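Local structure of telomere length regulator taz1 (Schizosaccharomyces pombe, 4ZMI) at residues A[1-6]-A[85-90]; A[75-80]-A[170-175]. The protein binds double-stranded telomeric DNA and regulates telomere length and function in fission yeast, this chain being its helical domain. All coordinates share one frame; numbering follows the deposited sequence. Where two conformers were deposited one is given.

How the interactions relate
From the N terminus, 1-6 enters helix 5-35, and the chain then runs through two more helices to 75-80 at the start of helix 78-83. Helix 85-91 follows at once, and its segment 85-90 returns to the N terminus, closing the loop of interaction 1. Interaction 2 closes later, when the loop between helix 163-168 and helix 176-182 brings 170-175 back to 75-80. The two loops therefore cross, since their segments alternate along the chain. Y80 joins the contacts: its OH lies 3.0 Å from W3 N, a probable hydrogen bond, and its ring meets that of Y87 edge-to-face. The two contacts tie the N-terminal segment 1-6 to both short helices and the magnesium-binding loop.

Interaction 1: A[1-6]-A[85-90]; sequences SIWDIE and DAYWCL
Y87 reaches out from helix 85-91 to lie between W3 and I5 of the N-terminal segment, and it provides most of the surface that 85-90 buries here. Its CB bond points toward 1-6, and with CG anti to the carbonyl carbon (chi1 -59°) the ring lies with one face against I5 CD1 and W3 beyond the other side of its plane. Moving along that ring, CD2 is the first atom to meet a partner, 3.5 Å from CE3 of the W3 indole. Next comes CE2, with W3 CB 3.6 Å away on one side and the methyl CD1 of I5 at 3.8 Å. CZ lies near both I5 CD1 and the carbonyl oxygen of W3. At the tip, the hydroxyl comes to the backbone at W3, though its modelled separation from the carbonyl oxygen there is too short to be trusted. I2 CG2 sits 3.9 Å from Y87 OH.

The six-membered ring of W3 and the ring of Y87 are nearly parallel, their planes at 9°, but slid so far apart that they barely overlap, with centroids 5.5 Å apart. I5 makes a CH-pi contact, its CD1 over a face of the Y87 ring. That methyl also packs tightly on CD1 of L90, 3.5 Å away, one helical turn beyond Y87. A long aromatic side chain suits position 87 because it can span from its helix to segment 1-6, while the terminal methyl of isoleucine, carried by CG1 anti to the backbone N (chi1 -170°), reaches both ring and leucine.

W3 NE1 is held by the carbonyl of Y69, and D4 caps the start of helix 5-35 through K7 N. The contact lies at the surface, with W3 also packed on F91 and L90 on V12 of helix 5-35.

Interaction 2: A[75-80]-A[170-175]; sequences TIFFSY and CLPYTS. With MG (magnesium ion), chain B.
P172 lays its CD over the centre of the F77 ring, a CH-pi contact of 3.7 Å to the centroid and 10° off the ring normal. F77 turns its ring to the proline with CG anti to the carbonyl carbon (chi1 -69°), and L171 CD2 approaches F77 CE2 obliquely at 3.9 Å. A flat ring suits the spot, as it offers a face to the rigid pyrrolidine. With an alanine at this position, P172 CD and L171 CD2 would probably lose their partner and a gap would open in the buried core. P172 CG meets Y80 CD1 obliquely at 4.0 Å and also lies over the rim of the Y173 ring.

The end of Y173 reaches helix 78-83 because CG stands anti to the carbonyl carbon (chi1 -51°), and Y173 OH donates to S79 OG at 2.7 Å, close to the phenol plane.

On the loop itself, L171 O and Y173 O bind the magnesium ion at 2.4 and 2.5 Å; a water also binds it, and L168 belongs to the site. L171 and Y173 thus serve the metal through backbone carbonyls, while apolar packing surrounds a relay in which Y173 OH donates to S79 OG, itself also bonded to D126, whose carboxylate probably favours that direction.

Interaction 1: A[1-6]-A[85-90]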
# COMPACT_ATOMS: atom_id res chain seq x y z
N SER A 1 -8.00 7.19 13.56
CA SER A 1 -7.92 8.42 12.78
C SER A 1 -9.25 8.66 12.07
O SER A 1 -9.92 7.72 11.66
CB SER A 1 -6.77 8.31 11.78
OG SER A 1 -6.76 9.41 10.89
N ILE A 2 -9.62 9.93 11.92
CA ILE A 2 -10.85 10.31 11.23
C ILE A 2 -10.53 10.96 9.90
O ILE A 2 -9.79 11.91 9.83
CB ILE A 2 -11.70 11.26 12.07
CG1 ILE A 2 -12.21 10.55 13.31
CG2 ILE A 2 -12.89 11.76 11.26
CD1 ILE A 2 -12.89 11.45 14.29
N TRP A 3 -11.08 10.41 8.83
CA TRP A 3 -10.84 10.94 7.51
C TRP A 3 -11.74 12.19 7.42
O TRP A 3 -12.95 12.10 7.57
CB TRP A 3 -11.15 9.85 6.48
CG TRP A 3 -10.87 10.19 5.06
CD1 TRP A 3 -10.26 11.32 4.58
CD2 TRP A 3 -11.20 9.39 3.91
NE1 TRP A 3 -10.18 11.26 3.21
CE2 TRP A 3 -10.75 10.10 2.78
CE3 TRP A 3 -11.81 8.16 3.74
CZ2 TRP A 3 -10.90 9.59 1.48
CZ3 TRP A 3 -11.96 7.67 2.45
CH2 TRP A 3 -11.50 8.38 1.34
N ASP A 4 -11.11 13.34 7.22
CA ASP A 4 -11.77 14.62 7.00
C ASP A 4 -12.93 14.36 6.02
O ASP A 4 -12.72 13.84 4.92
CB ASP A 4 -10.72 15.62 6.51
CG ASP A 4 -11.23 17.04 6.46
OD1 ASP A 4 -12.38 17.25 6.04
OD2 ASP A 4 -10.49 17.96 6.86
N ILE A 5 -14.15 14.72 6.43
CA ILE A 5 -15.36 14.31 5.70
C ILE A 5 -15.54 15.27 4.55
O ILE A 5 -15.99 14.89 3.47
CB ILE A 5 -16.65 14.24 6.56
CG1 ILE A 5 -17.78 13.57 5.80
CG2 ILE A 5 -17.09 15.62 7.02
CD1 ILE A 5 -17.51 12.15 5.48
N GLU A 6 -15.15 16.52 4.78
CA GLU A 6 -15.17 17.51 3.73
C GLU A 6 -14.19 17.16 2.64
O GLU A 6 -14.55 17.17 1.46
CB GLU A 6 -14.87 18.89 4.30
CG GLU A 6 -16.05 19.52 4.98
CD GLU A 6 -15.71 20.86 5.55
OE1 GLU A 6 -15.83 21.86 4.81
OE2 GLU A 6 -15.30 20.92 6.72
N ASP A 85 -20.12 3.94 7.95
CA ASP A 85 -21.26 4.10 7.06
C ASP A 85 -21.18 5.36 6.22
O ASP A 85 -21.41 5.31 5.00
CB ASP A 85 -22.58 4.02 7.84
CG ASP A 85 -22.85 2.62 8.38
OD1 ASP A 85 -22.53 1.62 7.68
OD2 ASP A 85 -23.39 2.52 9.51
N ALA A 86 -20.80 6.47 6.84
CA ALA A 86 -20.72 7.74 6.13
C ALA A 86 -19.79 7.61 4.91
O ALA A 86 -20.08 8.15 3.83
CB ALA A 86 -20.23 8.84 7.06
N TYR A 87 -18.69 6.89 5.08
CA TYR A 87 -17.73 6.78 3.98
C TYR A 87 -18.18 5.75 2.95
O TYR A 87 -17.99 5.95 1.73
CB TYR A 87 -16.32 6.51 4.49
CG TYR A 87 -15.85 7.61 5.41
CD1 TYR A 87 -16.20 7.60 6.75
CD2 TYR A 87 -15.10 8.67 4.93
CE1 TYR A 87 -15.80 8.61 7.61
CE2 TYR A 87 -14.69 9.69 5.78
CZ TYR A 87 -15.05 9.65 7.11
OH TYR A 87 -14.66 10.64 7.97
N TRP A 88 -18.77 4.67 3.42
CA TRP A 88 -19.37 3.68 2.52
C TRP A 88 -20.29 4.37 1.51
O TRP A 88 -20.09 4.27 0.30
CB TRP A 88 -20.18 2.66 3.32
CG TRP A 88 -20.33 1.32 2.66
CD1 TRP A 88 -20.06 0.99 1.36
CD2 TRP A 88 -20.78 0.12 3.29
NE1 TRP A 88 -20.31 -0.34 1.15
CE2 TRP A 88 -20.75 -0.90 2.32
CE3 TRP A 88 -21.19 -0.19 4.59
CZ2 TRP A 88 -21.12 -2.21 2.61
CZ3 TRP A 88 -21.56 -1.48 4.88
CH2 TRP A 88 -21.52 -2.48 3.89
N CYS A 89 -21.28 5.10 2.02
CA CYS A 89 -22.26 5.76 1.16
C CYS A 89 -21.58 6.70 0.18
O CYS A 89 -21.90 6.72 -1.00
CB CYS A 89 -23.27 6.53 1.98
SG CYS A 89 -24.02 5.52 3.25
N LEU A 90 -20.62 7.47 0.68
CA LEU A 90 -19.88 8.38 -0.18
C LEU A 90 -19.17 7.66 -1.32
O LEU A 90 -19.12 8.20 -2.42
CB LEU A 90 -18.87 9.20 0.62
CG LEU A 90 -19.45 10.37 1.40
CD1 LEU A 90 -18.43 10.85 2.40
CD2 LEU A 90 -19.85 11.52 0.48

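Interaction 2: A[75-80]-A[170-175]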
# COMPACT_ATOMS: atom_id res chain seq x y z
N THR A 75 -2.70 6.93 1.40
CA THR A 75 -3.39 6.13 0.41
C THR A 75 -4.82 5.87 0.90
O THR A 75 -5.25 6.41 1.92
CB THR A 75 -2.66 4.79 0.21
OG1 THR A 75 -3.31 4.03 -0.80
CG2 THR A 75 -2.71 4.01 1.49
N ILE A 76 -5.53 5.04 0.16
CA ILE A 76 -6.94 4.78 0.41
C ILE A 76 -7.12 3.50 1.20
O ILE A 76 -6.48 2.50 0.91
CB ILE A 76 -7.67 4.57 -0.90
CG1 ILE A 76 -7.55 5.81 -1.79
CG2 ILE A 76 -9.11 4.18 -0.64
CD1 ILE A 76 -8.18 7.04 -1.17
N PHE A 77 -8.02 3.52 2.17
CA PHE A 77 -8.26 2.35 3.00
C PHE A 77 -9.63 1.76 2.83
O PHE A 77 -10.62 2.28 3.38
CB PHE A 77 -7.96 2.68 4.45
CG PHE A 77 -6.52 2.91 4.69
CD1 PHE A 77 -5.97 4.15 4.50
CD2 PHE A 77 -5.69 1.84 5.02
CE1 PHE A 77 -4.62 4.36 4.70
CE2 PHE A 77 -4.34 2.02 5.23
CZ PHE A 77 -3.79 3.29 5.05
N PHE A 78 -9.68 0.66 2.09
CA PHE A 78 -10.94 0.00 1.81
C PHE A 78 -11.56 -0.60 3.05
O PHE A 78 -12.79 -0.64 3.19
CB PHE A 78 -10.79 -1.00 0.66
CG PHE A 78 -10.53 -0.35 -0.67
CD1 PHE A 78 -9.25 -0.26 -1.18
CD2 PHE A 78 -11.57 0.22 -1.39
CE1 PHE A 78 -9.02 0.36 -2.39
CE2 PHE A 78 -11.34 0.83 -2.59
CZ PHE A 78 -10.07 0.90 -3.10
N SER A 79 -10.73 -1.04 3.98
CA SER A 79 -11.28 -1.52 5.24
C SER A 79 -11.98 -0.38 5.98
O SER A 79 -13.00 -0.60 6.61
CB SER A 79 -10.20 -2.12 6.14
OG SER A 79 -9.22 -1.16 6.50
N TYR A 80 -11.43 0.82 5.90
CA TYR A 80 -12.00 1.95 6.60
C TYR A 80 -13.33 2.37 5.95
O TYR A 80 -14.34 2.51 6.62
CB TYR A 80 -11.00 3.10 6.57
CG TYR A 80 -11.40 4.33 7.33
CD1 TYR A 80 -10.87 4.59 8.59
CD2 TYR A 80 -12.25 5.27 6.78
CE1 TYR A 80 -11.20 5.72 9.28
CE2 TYR A 80 -12.61 6.42 7.48
CZ TYR A 80 -12.08 6.64 8.73
OH TYR A 80 -12.40 7.77 9.41
N CYS A 170 1.12 2.71 10.03
CA CYS A 170 0.65 2.85 8.66
C CYS A 170 -0.84 2.60 8.50
O CYS A 170 -1.30 2.39 7.38
CB CYS A 170 1.39 1.87 7.73
SG CYS A 170 3.19 2.09 7.57
N LEU A 171 -1.58 2.55 9.61
CA LEU A 171 -3.03 2.31 9.55
C LEU A 171 -3.80 3.42 10.26
O LEU A 171 -3.31 3.98 11.26
CB LEU A 171 -3.40 0.96 10.17
CG LEU A 171 -2.84 -0.29 9.48
CD1 LEU A 171 -3.15 -1.47 10.33
CD2 LEU A 171 -3.49 -0.46 8.12
N PRO A 172 -5.00 3.75 9.75
CA PRO A 172 -5.82 4.80 10.38
C PRO A 172 -6.59 4.18 11.53
O PRO A 172 -7.76 4.46 11.77
CB PRO A 172 -6.75 5.24 9.24
CG PRO A 172 -6.94 3.97 8.44
CD PRO A 172 -5.62 3.23 8.52
N TYR A 173 -5.91 3.28 12.23
CA TYR A 173 -6.45 2.67 13.43
C TYR A 173 -5.45 2.87 14.55
O TYR A 173 -4.24 3.06 14.31
CB TYR A 173 -6.73 1.20 13.17
CG TYR A 173 -7.57 1.00 11.93
CD1 TYR A 173 -7.05 0.37 10.80
CD2 TYR A 173 -8.88 1.48 11.88
CE1 TYR A 173 -7.82 0.20 9.64
CE2 TYR A 173 -9.66 1.32 10.74
CZ TYR A 173 -9.13 0.69 9.62
OH TYR A 173 -9.93 0.55 8.51
N THR A 174 -5.97 2.82 15.77
CA THR A 174 -5.27 3.25 16.97
C THR A 174 -4.72 2.12 17.82
O THR A 174 -3.85 2.35 18.66
CB THR A 174 -6.20 4.12 17.85
OG1 THR A 174 -7.38 3.37 18.18
CG2 THR A 174 -6.62 5.36 17.10
N SER A 175 -5.22 0.90 17.63
CA SER A 175 -4.71 -0.21 18.42
C SER A 175 -4.89 -1.52 17.70
O SER A 175 -5.70 -1.63 16.78
CB SER A 175 -5.45 -0.26 19.75
OG SER A 175 -6.76 -0.77 19.52
MG MG B . -2.45 4.51 13.47
O HOH W 1 -1.32 4.07 15.56